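Long-range contacts in trans-2-enoyl-CoA reductase [NADH] (PDB 4GGO), which reduces the carbon-carbon double bond of trans-2-enoyl-CoA substrates such as crotonyl-CoA with NADH, a step of bacterial fatty acid synthesis: residues Arg67-Phe72 / Glu110-Thr116; Pro95-Asn99 / Arg397-Ile401. All coordinates share one frame; numbering follows the deposited sequence.

Contact 1: Arg67-Phe72 / Glu110-Thr116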
loop_
_atom_site.group_PDB
_atom_site.type_symbol
_atom_site.label_atom_id
_atom_site.label_comp_id
_atom_site.label_asym_id
_atom_site.label_seq_id
_atom_site.Cartn_x
_atom_site.Cartn_y
_atom_site.Cartn_z
ATOM N N ARG A 67 7.468 -6.519 -1.236
ATOM C CA ARG A 67 8.725 -6.854 -1.888
ATOM C C ARG A 67 9.769 -7.232 -0.844
ATOM O O ARG A 67 10.502 -8.208 -1.008
ATOM C CB ARG A 67 9.222 -5.689 -2.746
ATOM C CG ARG A 67 10.187 -6.110 -3.843
ATOM C CD ARG A 67 10.745 -4.914 -4.602
ATOM N NE ARG A 67 11.653 -5.336 -5.665
ATOM C CZ ARG A 67 12.354 -4.504 -6.431
ATOM N NH1 ARG A 67 12.258 -3.193 -6.253
ATOM N NH2 ARG A 67 13.153 -4.986 -7.372
ATOM N N ILE A 68 9.819 -6.460 0.237
ATOM C CA ILE A 68 10.753 -6.714 1.331
ATOM C C ILE A 68 10.494 -8.066 2.002
ATOM O O ILE A 68 11.431 -8.813 2.289
ATOM C CB ILE A 68 10.701 -5.583 2.382
ATOM C CG1 ILE A 68 11.278 -4.292 1.797
ATOM C CG2 ILE A 68 11.457 -5.975 3.643
ATOM C CD1 ILE A 68 11.244 -3.121 2.752
ATOM N N THR A 69 9.224 -8.378 2.244
ATOM C CA THR A 69 8.861 -9.651 2.860
ATOM C C THR A 69 9.246 -10.829 1.965
ATOM O O THR A 69 9.788 -11.829 2.435
ATOM C CB THR A 69 7.353 -9.724 3.184
ATOM O OG1 THR A 69 6.997 -8.652 4.066
ATOM C CG2 THR A 69 7.013 -11.053 3.852
ATOM N N ALA A 70 8.970 -10.701 0.671
ATOM C CA ALA A 70 9.298 -11.753 -0.285
ATOM C C ALA A 70 10.805 -11.948 -0.399
ATOM O O ALA A 70 11.296 -13.075 -0.380
ATOM C CB ALA A 70 8.699 -11.443 -1.649
ATOM N N ALA A 71 11.533 -10.843 -0.507
ATOM C CA ALA A 71 12.975 -10.896 -0.723
ATOM C C ALA A 71 13.758 -11.256 0.538
ATOM O O ALA A 71 14.557 -12.187 0.532
ATOM C CB ALA A 71 13.476 -9.577 -1.303
ATOM N N PHE A 72 13.527 -10.518 1.619
ATOM C CA PHE A 72 14.353 -10.671 2.813
ATOM C C PHE A 72 13.775 -11.631 3.847
ATOM O O PHE A 72 14.425 -11.942 4.845
ATOM C CB PHE A 72 14.645 -9.305 3.437
ATOM C CG PHE A 72 15.393 -8.380 2.524
ATOM C CD1 PHE A 72 16.761 -8.513 2.351
ATOM C CD2 PHE A 72 14.728 -7.387 1.825
ATOM C CE1 PHE A 72 17.451 -7.665 1.506
ATOM C CE2 PHE A 72 15.415 -6.537 0.980
ATOM C CZ PHE A 72 16.778 -6.677 0.820
ATOM N N GLU A 110 22.777 -8.849 -0.145
ATOM C CA GLU A 110 22.341 -10.166 0.307
ATOM C C GLU A 110 22.596 -11.242 -0.742
ATOM O O GLU A 110 22.528 -12.435 -0.446
ATOM C CB GLU A 110 20.853 -10.142 0.664
ATOM C CG GLU A 110 20.513 -9.295 1.877
ATOM C CD GLU A 110 20.812 -9.998 3.186
ATOM O OE1 GLU A 110 21.191 -11.188 3.155
ATOM O OE2 GLU A 110 20.662 -9.358 4.249
ATOM N N GLY A 111 22.884 -10.816 -1.967
ATOM C CA GLY A 111 23.103 -11.746 -3.060
ATOM C C GLY A 111 21.799 -12.189 -3.694
ATOM O O GLY A 111 21.699 -13.293 -4.230
ATOM N N LEU A 112 20.796 -11.320 -3.630
ATOM C CA LEU A 112 19.486 -11.608 -4.201
ATOM C C LEU A 112 19.316 -10.930 -5.555
ATOM O O LEU A 112 19.813 -9.823 -5.772
ATOM C CB LEU A 112 18.380 -11.133 -3.255
ATOM C CG LEU A 112 18.341 -11.729 -1.847
ATOM C CD1 LEU A 112 17.273 -11.037 -1.011
ATOM C CD2 LEU A 112 18.091 -13.227 -1.907
ATOM N N TYR A 113 18.610 -11.594 -6.465
ATOM C CA TYR A 113 18.249 -10.973 -7.733
ATOM C C TYR A 113 17.154 -9.940 -7.505
ATOM O O TYR A 113 16.108 -10.247 -6.931
ATOM C CB TYR A 113 17.774 -12.019 -8.743
ATOM C CG TYR A 113 17.136 -11.420 -9.979
ATOM C CD1 TYR A 113 17.914 -10.955 -11.031
ATOM C CD2 TYR A 113 15.754 -11.320 -10.093
ATOM C CE1 TYR A 113 17.334 -10.406 -12.161
ATOM C CE2 TYR A 113 15.166 -10.773 -11.216
ATOM C CZ TYR A 113 15.960 -10.319 -12.247
ATOM O OH TYR A 113 15.374 -9.775 -13.366
ATOM N N SER A 114 17.395 -8.714 -7.959
ATOM C CA SER A 114 16.417 -7.646 -7.815
ATOM C C SER A 114 16.532 -6.631 -8.943
ATOM O O SER A 114 17.568 -5.990 -9.115
ATOM C CB SER A 114 16.580 -6.947 -6.464
ATOM O OG SER A 114 15.636 -5.902 -6.319
ATOM N N VAL A 115 15.458 -6.495 -9.715
ATOM C CA VAL A 115 15.405 -5.516 -10.791
ATOM C C VAL A 115 14.194 -4.606 -10.619
ATOM O O VAL A 115 13.073 -5.077 -10.434
ATOM C CB VAL A 115 15.353 -6.195 -12.173
ATOM C CG1 VAL A 115 14.995 -5.186 -13.255
ATOM C CG2 VAL A 115 16.683 -6.867 -12.480
ATOM N N THR A 116 14.434 -3.300 -10.670
ATOM C CA THR A 116 13.361 -2.324 -10.550
ATOM C C THR A 116 13.132 -1.608 -11.876
ATOM O O THR A 116 14.054 -1.021 -12.441
ATOM C CB THR A 116 13.667 -1.280 -9.462
ATOM O OG1 THR A 116 13.906 -1.944 -8.215
ATOM C CG2 THR A 116 12.503 -0.313 -9.304
#
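Arg67, on helix 61-74 of the Rossmann fold, reaches across to Thr116 on strand 114-118, an outermost strand of the parallel sheet. Its CB leaves the helix toward that strand, and CG lies anti to the backbone N (chi1 -158°). From there the chain runs extended through CD to NE, which hydrogen-bonds to Thr78 OG1 on strand 77-82. Beyond CZ the two terminal nitrogens converge end-on upon a single oxygen: NH1 donates to Thr116 OG1 at 2.9 Å and nearly straight (161°), while NH2 reaches Thr116 OG1 at 3.2 Å and 137°. The oxygen sits in the guanidinium plane. NH2 also passes Ser114 OG and Val115 O, at angles too poor for bonding. Asp104 of helix 95-110 takes the hydroxyls of Ser114 and Thr116, one on each carboxylate oxygen, and forms a weak, long ion pair with NH2. All three guanidinium nitrogens thus have a hydrogen bond, and the Arg67 side chain packs on Phe103 and lies about 4 Å from that of the NAD-binding Cys58.

One turn on, the contact becomes mostly apolar. Leu112 follows the Schellman turn at Gly111 and rests CD1 3.3 Å from Ala71 O and 4.1 Å from Ala71 CB. The carboxylate of Glu110 pairs with Lys36, while its CG meets the Phe72 ring at the edge, in plane, 3.5 Å from CE1.

Contact 2: Pro95-Asn99 / Arg397-Ile401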
loop_
_atom_site.group_PDB
_atom_site.type_symbol
_atom_site.label_atom_id
_atom_site.label_comp_id
_atom_site.label_asym_id
_atom_site.label_seq_id
_atom_site.Cartn_x
_atom_site.Cartn_y
_atom_site.Cartn_z
ATOM N N PRO A 95 9.984 10.047 -2.651
ATOM C CA PRO A 95 10.461 9.125 -1.611
ATOM C C PRO A 95 10.613 7.692 -2.120
ATOM O O PRO A 95 11.511 6.975 -1.678
ATOM C CB PRO A 95 9.370 9.206 -0.532
ATOM C CG PRO A 95 8.204 9.894 -1.183
ATOM C CD PRO A 95 8.795 10.796 -2.214
ATOM N N GLY A 96 9.754 7.294 -3.054
ATOM C CA GLY A 96 9.813 5.960 -3.620
ATOM C C GLY A 96 11.095 5.690 -4.387
ATOM O O GLY A 96 11.548 4.549 -4.472
ATOM N N TRP A 97 11.678 6.744 -4.952
ATOM C CA TRP A 97 12.935 6.626 -5.683
ATOM C C TRP A 97 14.050 6.215 -4.731
ATOM O O TRP A 97 14.797 5.278 -5.004
ATOM C CB TRP A 97 13.284 7.949 -6.373
ATOM C CG TRP A 97 14.441 7.861 -7.327
ATOM C CD1 TRP A 97 14.451 7.252 -8.548
ATOM C CD2 TRP A 97 15.751 8.416 -7.145
ATOM N NE1 TRP A 97 15.688 7.387 -9.134
ATOM C CE2 TRP A 97 16.503 8.097 -8.293
ATOM C CE3 TRP A 97 16.361 9.148 -6.121
ATOM C CZ2 TRP A 97 17.833 8.484 -8.446
ATOM C CZ3 TRP A 97 17.683 9.530 -6.275
ATOM C CH2 TRP A 97 18.403 9.198 -7.429
ATOM N N TYR A 98 14.149 6.918 -3.607
ATOM C CA TYR A 98 15.150 6.610 -2.593
ATOM C C TYR A 98 14.908 5.232 -1.981
ATOM O O TYR A 98 15.855 4.485 -1.723
ATOM C CB TYR A 98 15.168 7.688 -1.506
ATOM C CG TYR A 98 15.478 9.071 -2.039
ATOM C CD1 TYR A 98 16.774 9.425 -2.393
ATOM C CD2 TYR A 98 14.476 10.020 -2.192
ATOM C CE1 TYR A 98 17.065 10.685 -2.883
ATOM C CE2 TYR A 98 14.757 11.284 -2.681
ATOM C CZ TYR A 98 16.052 11.610 -3.025
ATOM O OH TYR A 98 16.338 12.865 -3.511
ATOM N N ASN A 99 13.638 4.901 -1.760
ATOM C CA ASN A 99 13.263 3.584 -1.255
ATOM C C ASN A 99 13.744 2.463 -2.173
ATOM O O ASN A 99 14.309 1.473 -1.709
ATOM C CB ASN A 99 11.748 3.483 -1.060
ATOM C CG ASN A 99 11.253 4.307 0.113
ATOM O OD1 ASN A 99 12.033 4.732 0.964
ATOM N ND2 ASN A 99 9.944 4.526 0.169
ATOM N N ARG A 397 23.863 15.859 -1.291
ATOM C CA ARG A 397 23.198 15.817 -2.592
ATOM C C ARG A 397 21.979 14.896 -2.576
ATOM O O ARG A 397 21.795 14.114 -1.644
ATOM C CB ARG A 397 24.181 15.418 -3.697
ATOM C CG ARG A 397 24.930 14.121 -3.447
ATOM C CD ARG A 397 26.079 13.973 -4.433
ATOM N NE ARG A 397 25.626 14.073 -5.817
ATOM C CZ ARG A 397 26.413 14.387 -6.842
ATOM N NH1 ARG A 397 27.698 14.643 -6.640
ATOM N NH2 ARG A 397 25.912 14.455 -8.068
ATOM N N PHE A 398 21.152 14.989 -3.612
ATOM C CA PHE A 398 19.859 14.312 -3.608
ATOM C C PHE A 398 19.696 13.256 -4.700
ATOM O O PHE A 398 18.579 12.829 -4.991
ATOM C CB PHE A 398 18.730 15.336 -3.717
ATOM C CG PHE A 398 18.713 16.341 -2.604
ATOM C CD1 PHE A 398 18.016 16.084 -1.436
ATOM C CD2 PHE A 398 19.394 17.541 -2.724
ATOM C CE1 PHE A 398 17.998 17.005 -0.408
ATOM C CE2 PHE A 398 19.381 18.467 -1.698
ATOM C CZ PHE A 398 18.681 18.198 -0.539
ATOM N N ASP A 399 20.802 12.838 -5.301
ATOM C CA ASP A 399 20.754 11.811 -6.334
ATOM C C ASP A 399 21.390 10.512 -5.856
ATOM O O ASP A 399 21.772 9.667 -6.666
ATOM C CB ASP A 399 21.445 12.301 -7.609
ATOM C CG ASP A 399 22.829 12.854 -7.345
ATOM O OD1 ASP A 399 23.104 13.249 -6.191
ATOM O OD2 ASP A 399 23.644 12.895 -8.291
ATOM N N ARG A 400 21.493 10.356 -4.537
ATOM C CA ARG A 400 22.153 9.193 -3.945
ATOM C C ARG A 400 21.617 8.831 -2.560
ATOM O O ARG A 400 20.967 9.645 -1.900
ATOM C CB ARG A 400 23.663 9.431 -3.858
ATOM C CG ARG A 400 24.436 8.976 -5.082
ATOM C CD ARG A 400 25.454 10.011 -5.522
ATOM N NE ARG A 400 26.128 9.606 -6.752
ATOM C CZ ARG A 400 25.630 9.787 -7.971
ATOM N NH1 ARG A 400 24.448 10.365 -8.129
ATOM N NH2 ARG A 400 26.314 9.387 -9.034
ATOM N N ILE A 401 21.891 7.599 -2.139
ATOM C CA ILE A 401 21.588 7.145 -0.785
ATOM C C ILE A 401 20.091 7.160 -0.485
ATOM O O ILE A 401 19.326 6.410 -1.094
ATOM C CB ILE A 401 22.381 7.954 0.269
ATOM C CG1 ILE A 401 23.882 7.870 -0.030
ATOM C CG2 ILE A 401 22.091 7.448 1.661
ATOM C CD1 ILE A 401 24.778 8.561 0.986
#
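The first torsions of Trp97 and Tyr98 send two neighbouring rings of helix 95-110 toward the last residues of the chain. Trp97 has CG anti to its backbone N (chi1 -171°); Tyr98 instead sets CG anti to the carbonyl carbon (chi1 -59°), which swings the phenol round so that its hydroxyl reaches Phe398 O. There Tyr98 OH donates to Phe398 O over 2.7 Å, arriving at 128° to the C=O and tilted somewhat from the carbonyl plane. The acceptor lies near the plane of the phenol ring, at its edge. Tyr98 OH has a second partner in the backbone N of Gly93, so the hydroxyl links the residues just before its own helix to the C-terminal tail.

Beside it, the indole turns the far edge of its six-membered ring to the tail backbone: Trp97 CH2 lies 3.5 Å from Asp399 O, close to the ring plane. Trp97 CE3 also stands 3.6 Å above the plane of the Tyr98 ring, toward its rim. The Phe398 ring itself packs on Tyr92, edge-to-face, while its CB stays 3.4 Å from Tyr98 OH.

Within the tail, Arg397, Asp399 and Arg400 form a salt-bridge network. Arg397 grips the Asp399 carboxylate side-on, with NE to OD1 at 2.7 Å and NH2 to OD2 at 2.8 Å, and Arg400 NH1 forms a salt bridge to OD2. Arg400 N is buried without a polar partner. The whole is a C-terminal tail packed against the start of a Rossmann-fold helix, with the Trp97 side chain about 4 Å from that of Glu84, a residue important for telling NADH from NADPH.

How the contacts relate
Helix 95-110 starts in contact 2 and ends at contact 1, where the chain turns into strand 114-118. The two centres are 18 Å apart and the nearest atoms about 7 Å, so the contacts do not touch. Along the chain the order is 67-72, 95-99, 110-116, 397-401, with the segments alternating. Contact 1 joins helix 61-74 to the edge strand 114-118, passing over strand 77-82 and helix 95-110 in the chain, whereas contact 2 brings the C-terminus back over nearly 300 residues to the start of that helix. Both border the NAD site: Arg67 of contact 1 near Cys58, Trp97 of contact 2 near Ser59 and Glu84, with Asn99 bonded to Ser59 O.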